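Local coordinates for chromosome partition protein Smc (Pyrococcus furiosus, PDB 3KTA) that binds and hydrolyses ATP through an ABC-type ATPase domain and is probably required for chromosome condensation and partitioning, at residues Y3-Y15 against S37-V49. Residues are numbered along the deposited sequence; the frame is centred on the assembly and turned at random.
Sequences YIEKLELKGFKSY and SGKSNIGDAILFV. With MG (magnesium ion), chain F; AP5 (bis(adenosine)-5'-pentaphosphate), chain E.
Strand 3-10 of the antiparallel sheet and helix 39-49, which follows the Walker A P-loop in this N-terminal part of the ABC ATPase head, run nearly perpendicular (95°), their axes 9.8 Å apart. Beyond the strand, residues 11-15 turn across the helix, Phe12 on Ala45 and Phe48, Ser14 and Tyr15 nearer its N-terminus. Leu7 puts CD1 between Ile42 and Ile46, 3.8 Å from Ile46 CG1, while Leu9 lies against the methyl of Ala45. Phe12, its CG anti to the backbone N (chi1 -174°), brings CE2 and CZ against the helix backbone, with Asn41 O at the ring edge and CZ 3.5 Å from Ala45 CA; CE1 sits over one face of the Phe48 ring, the two planes at 47°. Lys13 bends midway along its chain and crosses Asp44, its NZ forming a 2.8 Å salt bridge to Asp44 OD2 from above the carboxylate plane; OD2 also has a salt bridge to Arg59, and NZ a hydrogen bond to Met58 O. The phenol of Tyr15 donates from OH to Gly38 O in the P-loop (2.8 Å), well above the carbonyl plane. Through these residues the strand borders the nucleotide site, where Ser14 OG also hydrogen-bonds Ser146 OG of the other protein chain. Asn41 ND2 joins protein to ligand, giving one hydrogen bond to Ser14 OG (2.9 Å), in its amide plane, and another to ribose O4J of bis(adenosine)-5'-pentaphosphate (3.0 Å).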
loop_
_atom_site.group_PDB
_atom_site.type_symbol
_atom_site.label_atom_id
_atom_site.label_comp_id
_atom_site.label_asym_id
_atom_site.label_seq_id
_atom_site.Cartn_x
_atom_site.Cartn_y
_atom_site.Cartn_z
ATOM N N TYR A 3 8.381 -11.376 0.558
ATOM C CA TYR A 3 7.014 -11.039 0.147
ATOM C C TYR A 3 6.034 -11.813 0.988
ATOM O O TYR A 3 6.390 -12.810 1.625
ATOM C CB TYR A 3 6.780 -11.312 -1.339
ATOM C CG TYR A 3 6.991 -12.730 -1.796
ATOM C CD1 TYR A 3 8.239 -13.150 -2.259
ATOM C CD2 TYR A 3 5.947 -13.647 -1.797
ATOM C CE1 TYR A 3 8.439 -14.451 -2.699
ATOM C CE2 TYR A 3 6.142 -14.955 -2.244
ATOM C CZ TYR A 3 7.391 -15.339 -2.687
ATOM O OH TYR A 3 7.569 -16.632 -3.127
ATOM N N ILE A 4 4.792 -11.347 0.983
ATOM C CA ILE A 4 3.749 -11.945 1.795
ATOM C C ILE A 4 3.146 -13.174 1.114
ATOM O O ILE A 4 2.638 -13.094 -0.002
ATOM C CB ILE A 4 2.633 -10.927 2.096
ATOM C CG1 ILE A 4 3.213 -9.663 2.733
ATOM C CG2 ILE A 4 1.543 -11.568 2.993
ATOM C CD1 ILE A 4 2.182 -8.513 2.840
ATOM N N GLU A 5 3.238 -14.323 1.771
ATOM C CA GLU A 5 2.621 -15.528 1.227
ATOM C C GLU A 5 1.141 -15.564 1.581
ATOM O O GLU A 5 0.290 -15.837 0.729
ATOM C CB GLU A 5 3.375 -16.776 1.714
ATOM C CG GLU A 5 4.783 -16.791 1.157
ATOM C CD GLU A 5 5.496 -18.104 1.325
ATOM O OE1 GLU A 5 5.506 -18.622 2.465
ATOM O OE2 GLU A 5 6.062 -18.594 0.315
ATOM N N LYS A 6 0.831 -15.241 2.830
ATOM C CA LYS A 6 -0.556 -15.250 3.283
ATOM C C LYS A 6 -0.719 -14.539 4.617
ATOM O O LYS A 6 0.258 -14.328 5.353
ATOM C CB LYS A 6 -1.081 -16.687 3.415
ATOM C CG LYS A 6 -0.374 -17.506 4.514
ATOM C CD LYS A 6 -0.972 -18.902 4.614
ATOM C CE LYS A 6 -0.265 -19.697 5.714
ATOM N NZ LYS A 6 -0.825 -21.077 5.861
ATOM N N LEU A 7 -1.971 -14.184 4.914
ATOM C CA LEU A 7 -2.411 -13.769 6.241
ATOM C C LEU A 7 -3.352 -14.815 6.830
ATOM O O LEU A 7 -4.079 -15.501 6.105
ATOM C CB LEU A 7 -3.203 -12.464 6.176
ATOM C CG LEU A 7 -2.467 -11.195 5.787
ATOM C CD1 LEU A 7 -3.473 -10.123 5.412
ATOM C CD2 LEU A 7 -1.578 -10.718 6.943
ATOM N N GLU A 8 -3.341 -14.918 8.149
ATOM C CA GLU A 8 -4.343 -15.684 8.889
ATOM C C GLU A 8 -4.986 -14.753 9.910
ATOM O O GLU A 8 -4.295 -14.191 10.760
ATOM C CB GLU A 8 -3.699 -16.896 9.574
ATOM C CG GLU A 8 -3.354 -17.998 8.594
ATOM C CD GLU A 8 -2.618 -19.158 9.224
ATOM O OE1 GLU A 8 -2.232 -19.054 10.405
ATOM O OE2 GLU A 8 -2.401 -20.155 8.508
ATOM N N LEU A 9 -6.302 -14.568 9.795
ATOM C CA LEU A 9 -7.055 -13.685 10.682
ATOM C C LEU A 9 -7.961 -14.511 11.584
ATOM O O LEU A 9 -8.709 -15.351 11.097
ATOM C CB LEU A 9 -7.954 -12.747 9.871
ATOM C CG LEU A 9 -7.312 -11.509 9.235
ATOM C CD1 LEU A 9 -6.201 -11.871 8.286
ATOM C CD2 LEU A 9 -8.399 -10.689 8.503
ATOM N N LYS A 10 -7.917 -14.241 12.881
ATOM C CA LYS A 10 -8.862 -14.848 13.811
ATOM C C LYS A 10 -9.429 -13.794 14.756
ATOM O O LYS A 10 -8.694 -13.168 15.527
ATOM C CB LYS A 10 -8.194 -15.974 14.609
ATOM C CG LYS A 10 -9.156 -16.630 15.613
ATOM C CD LYS A 10 -8.484 -17.682 16.474
ATOM C CE LYS A 10 -9.457 -18.164 17.540
ATOM N NZ LYS A 10 -8.845 -19.144 18.473
ATOM N N GLY A 11 -10.743 -13.574 14.685
ATOM C CA GLY A 11 -11.391 -12.604 15.545
ATOM C C GLY A 11 -11.020 -11.177 15.197
ATOM O O GLY A 11 -11.110 -10.268 16.032
ATOM N N PHE A 12 -10.611 -10.971 13.945
ATOM C CA PHE A 12 -10.122 -9.666 13.532
ATOM C C PHE A 12 -11.150 -8.880 12.720
ATOM O O PHE A 12 -11.552 -9.314 11.641
ATOM C CB PHE A 12 -8.820 -9.796 12.733
ATOM C CG PHE A 12 -8.199 -8.477 12.412
ATOM C CD1 PHE A 12 -7.377 -7.848 13.325
ATOM C CD2 PHE A 12 -8.489 -7.823 11.212
ATOM C CE1 PHE A 12 -6.835 -6.614 13.062
ATOM C CE2 PHE A 12 -7.947 -6.581 10.937
ATOM C CZ PHE A 12 -7.109 -5.977 11.851
ATOM N N LYS A 13 -11.549 -7.730 13.257
ATOM C CA LYS A 13 -12.579 -6.869 12.672
ATOM C C LYS A 13 -13.761 -7.671 12.128
ATOM O O LYS A 13 -14.360 -8.452 12.861
ATOM C CB LYS A 13 -11.964 -5.904 11.647
ATOM C CG LYS A 13 -10.879 -5.021 12.266
ATOM C CD LYS A 13 -10.389 -3.915 11.334
ATOM C CE LYS A 13 -11.387 -2.785 11.281
ATOM N NZ LYS A 13 -10.834 -1.532 10.693
ATOM N N SER A 14 -14.128 -7.483 10.863
ATOM C CA SER A 14 -15.322 -8.146 10.334
ATOM C C SER A 14 -15.175 -9.640 9.981
ATOM O O SER A 14 -16.120 -10.256 9.472
ATOM C CB SER A 14 -15.807 -7.398 9.088
ATOM O OG SER A 14 -14.784 -7.391 8.096
ATOM N N TYR A 15 -14.014 -10.234 10.241
ATOM C CA TYR A 15 -13.746 -11.580 9.715
ATOM C C TYR A 15 -14.206 -12.786 10.547
ATOM O O TYR A 15 -14.047 -13.941 10.122
ATOM C CB TYR A 15 -12.289 -11.714 9.227
ATOM C CG TYR A 15 -12.157 -11.068 7.863
ATOM C CD1 TYR A 15 -12.434 -11.782 6.702
ATOM C CD2 TYR A 15 -11.840 -9.728 7.747
ATOM C CE1 TYR A 15 -12.358 -11.179 5.449
ATOM C CE2 TYR A 15 -11.775 -9.115 6.514
ATOM C CZ TYR A 15 -12.035 -9.841 5.371
ATOM O OH TYR A 15 -11.965 -9.220 4.148
ATOM N N SER A 37 -17.869 -4.616 2.148
ATOM C CA SER A 37 -17.766 -6.066 2.307
ATOM C C SER A 37 -16.635 -6.522 3.235
ATOM O O SER A 37 -16.654 -7.667 3.703
ATOM C CB SER A 37 -17.638 -6.764 0.958
ATOM O OG SER A 37 -16.507 -6.274 0.262
ATOM N N GLY A 38 -15.674 -5.632 3.488
ATOM C CA GLY A 38 -14.533 -5.940 4.350
ATOM C C GLY A 38 -13.143 -5.870 3.709
ATOM O O GLY A 38 -12.181 -6.440 4.242
ATOM N N LYS A 39 -13.021 -5.184 2.577
ATOM C CA LYS A 39 -11.749 -5.157 1.843
ATOM C C LYS A 39 -10.646 -4.404 2.596
ATOM O O LYS A 39 -9.537 -4.935 2.814
ATOM C CB LYS A 39 -11.957 -4.577 0.436
ATOM C CG LYS A 39 -12.987 -5.353 -0.393
ATOM C CD LYS A 39 -13.142 -4.728 -1.786
ATOM C CE LYS A 39 -13.559 -3.254 -1.732
ATOM N NZ LYS A 39 -14.968 -3.065 -1.289
ATOM N N SER A 40 -10.927 -3.174 3.009
ATOM C CA SER A 40 -9.904 -2.379 3.682
ATOM C C SER A 40 -9.462 -3.024 4.993
ATOM O O SER A 40 -8.339 -2.816 5.428
ATOM C CB SER A 40 -10.386 -0.967 3.950
ATOM O OG SER A 40 -10.584 -0.298 2.722
ATOM N N ASN A 41 -10.357 -3.771 5.625
ATOM C CA ASN A 41 -10.001 -4.490 6.854
ATOM C C ASN A 41 -8.816 -5.453 6.662
ATOM O O ASN A 41 -8.071 -5.724 7.603
ATOM C CB ASN A 41 -11.216 -5.243 7.415
ATOM C CG ASN A 41 -12.240 -4.318 8.044
ATOM O OD1 ASN A 41 -11.971 -3.142 8.302
ATOM N ND2 ASN A 41 -13.424 -4.859 8.311
ATOM N N ILE A 42 -8.659 -5.992 5.456
ATOM C CA ILE A 42 -7.479 -6.813 5.150
ATOM C C ILE A 42 -6.201 -5.980 5.227
ATOM O O ILE A 42 -5.196 -6.417 5.783
ATOM C CB ILE A 42 -7.599 -7.481 3.770
ATOM C CG1 ILE A 42 -8.825 -8.392 3.730
ATOM C CG2 ILE A 42 -6.305 -8.228 3.417
ATOM C CD1 ILE A 42 -9.075 -8.993 2.352
ATOM N N GLY A 43 -6.234 -4.773 4.673
ATOM C CA GLY A 43 -5.145 -3.839 4.852
ATOM C C GLY A 43 -4.903 -3.550 6.319
ATOM O O GLY A 43 -3.757 -3.446 6.749
ATOM N N ASP A 44 -5.976 -3.411 7.097
ATOM C CA ASP A 44 -5.795 -3.112 8.513
ATOM C C ASP A 44 -5.135 -4.282 9.248
ATOM O O ASP A 44 -4.387 -4.064 10.212
ATOM C CB ASP A 44 -7.129 -2.747 9.175
ATOM C CG ASP A 44 -7.705 -1.456 8.636
ATOM O OD1 ASP A 44 -6.910 -0.592 8.207
ATOM O OD2 ASP A 44 -8.945 -1.318 8.638
ATOM N N ALA A 45 -5.395 -5.502 8.780
ATOM C CA ALA A 45 -4.746 -6.691 9.354
ATOM C C ALA A 45 -3.239 -6.608 9.160
ATOM O O ALA A 45 -2.463 -6.978 10.046
ATOM C CB ALA A 45 -5.317 -7.970 8.742
ATOM N N ILE A 46 -2.818 -6.104 8.008
ATOM C CA ILE A 46 -1.398 -5.913 7.734
ATOM C C ILE A 46 -0.794 -4.827 8.632
ATOM O O ILE A 46 0.255 -5.037 9.236
ATOM C CB ILE A 46 -1.156 -5.606 6.251
ATOM C CG1 ILE A 46 -1.616 -6.797 5.404
ATOM C CG2 ILE A 46 0.329 -5.238 6.010
ATOM C CD1 ILE A 46 -1.644 -6.507 3.907
ATOM N N LEU A 47 -1.456 -3.675 8.730
ATOM C CA LEU A 47 -0.994 -2.623 9.632
ATOM C C LEU A 47 -0.839 -3.158 11.062
ATOM O O LEU A 47 0.147 -2.858 11.769
ATOM C CB LEU A 47 -2.000 -1.467 9.655
ATOM C CG LEU A 47 -2.117 -0.665 8.360
ATOM C CD1 LEU A 47 -3.144 0.451 8.529
ATOM C CD2 LEU A 47 -0.779 -0.099 7.978
ATOM N N PHE A 48 -1.828 -3.940 11.484
ATOM C CA PHE A 48 -1.884 -4.454 12.855
ATOM C C PHE A 48 -0.735 -5.403 13.154
ATOM O O PHE A 48 -0.011 -5.233 14.145
ATOM C CB PHE A 48 -3.219 -5.170 13.053
ATOM C CG PHE A 48 -3.362 -5.855 14.379
ATOM C CD1 PHE A 48 -3.610 -5.125 15.525
ATOM C CD2 PHE A 48 -3.292 -7.236 14.462
ATOM C CE1 PHE A 48 -3.768 -5.772 16.757
ATOM C CE2 PHE A 48 -3.457 -7.883 15.680
ATOM C CZ PHE A 48 -3.696 -7.144 16.818
ATOM N N VAL A 49 -0.560 -6.400 12.292
ATOM C CA VAL A 49 0.444 -7.434 12.559
ATOM C C VAL A 49 1.870 -6.891 12.448
ATOM O O VAL A 49 2.792 -7.429 13.072
ATOM C CB VAL A 49 0.231 -8.673 11.658
ATOM C CG1 VAL A 49 0.593 -8.359 10.205
ATOM C CG2 VAL A 49 1.032 -9.865 12.202
HETATM MG MG MG F . -12.445 0.282 1.912
HETATM P PA AP5 E . -18.275 3.849 4.674
HETATM O O1A AP5 E . -19.752 3.642 4.406
HETATM O O2A AP5 E . -17.978 4.015 6.142
HETATM O O3A AP5 E . -17.377 2.600 4.160
HETATM P PB AP5 E . -17.665 1.811 2.811
HETATM O O1B AP5 E . -18.127 2.771 1.732
HETATM O O2B AP5 E . -18.558 0.620 3.022
HETATM O O3B AP5 E . -16.114 1.396 2.657
HETATM P PG AP5 E . -15.649 0.392 1.548
HETATM O O1G AP5 E . -16.644 0.406 0.404
HETATM O O2G AP5 E . -14.280 0.840 1.144
HETATM O O3G AP5 E . -15.773 -0.998 2.290
HETATM P PD AP5 E . -14.677 -2.120 2.524
HETATM O O1D AP5 E . -14.956 -3.291 1.631
HETATM O O2D AP5 E . -13.265 -1.592 2.468
HETATM O O3D AP5 E . -15.100 -2.539 4.025
HETATM P PE AP5 E . -14.190 -2.379 5.354
HETATM O O1E AP5 E . -12.987 -3.278 5.187
HETATM O O2E AP5 E . -13.935 -0.946 5.653
HETATM O O5F AP5 E . -17.693 5.064 3.792
HETATM C C5F AP5 E . -17.786 6.428 4.157
HETATM C C4F AP5 E . -17.152 7.339 3.103
HETATM O O4F AP5 E . -15.742 7.255 3.206
HETATM C C3F AP5 E . -17.487 6.936 1.674
HETATM O O3F AP5 E . -17.320 8.053 0.824
HETATM C C2F AP5 E . -16.390 5.946 1.350
HETATM O O2F AP5 E . -16.116 5.900 -0.034
HETATM C C1F AP5 E . -15.206 6.487 2.138
HETATM N N9A AP5 E . -14.414 5.419 2.766
HETATM C C8A AP5 E . -14.785 4.118 2.971
HETATM N N7A AP5 E . -13.778 3.483 3.609
HETATM C C5A AP5 E . -12.767 4.359 3.807
HETATM C C6A AP5 E . -11.515 4.229 4.392
HETATM N N6A AP5 E . -11.065 3.029 4.768
HETATM N N1A AP5 E . -10.690 5.325 4.444
HETATM C C2A AP5 E . -11.099 6.542 3.929
HETATM N N3A AP5 E . -12.341 6.670 3.345
HETATM C C4A AP5 E . -13.158 5.587 3.281
HETATM O O5J AP5 E . -15.191 -3.091 6.392
HETATM C C5J AP5 E . -16.238 -2.364 7.007
HETATM C C4J AP5 E . -17.041 -3.358 7.826
HETATM O O4J AP5 E . -16.199 -3.898 8.843
HETATM C C3J AP5 E . -18.215 -2.672 8.533
HETATM O O3J AP5 E . -19.371 -3.454 8.356
HETATM C C2J AP5 E . -17.781 -2.699 9.978
HETATM O O2J AP5 E . -18.873 -2.678 10.882
HETATM C C1J AP5 E . -16.955 -3.975 10.032
HETATM N N9B AP5 E . -16.132 -3.987 11.248
HETATM C C8B AP5 E . -15.099 -3.166 11.611
HETATM N N7B AP5 E . -14.660 -3.545 12.833
HETATM C C5B AP5 E . -15.414 -4.594 13.243
HETATM C C6B AP5 E . -15.419 -5.367 14.398
HETATM N N6B AP5 E . -14.636 -5.046 15.422
HETATM N N1B AP5 E . -16.335 -6.379 14.507
HETATM C C2B AP5 E . -17.251 -6.648 13.513
HETATM N N3B AP5 E . -17.241 -5.876 12.369
HETATM C C4B AP5 E . -16.340 -4.875 12.256
HETATM O O HOH W 1 -13.025 0.905 3.924
HETATM O O HOH W 2 -11.725 -0.377 0.066
#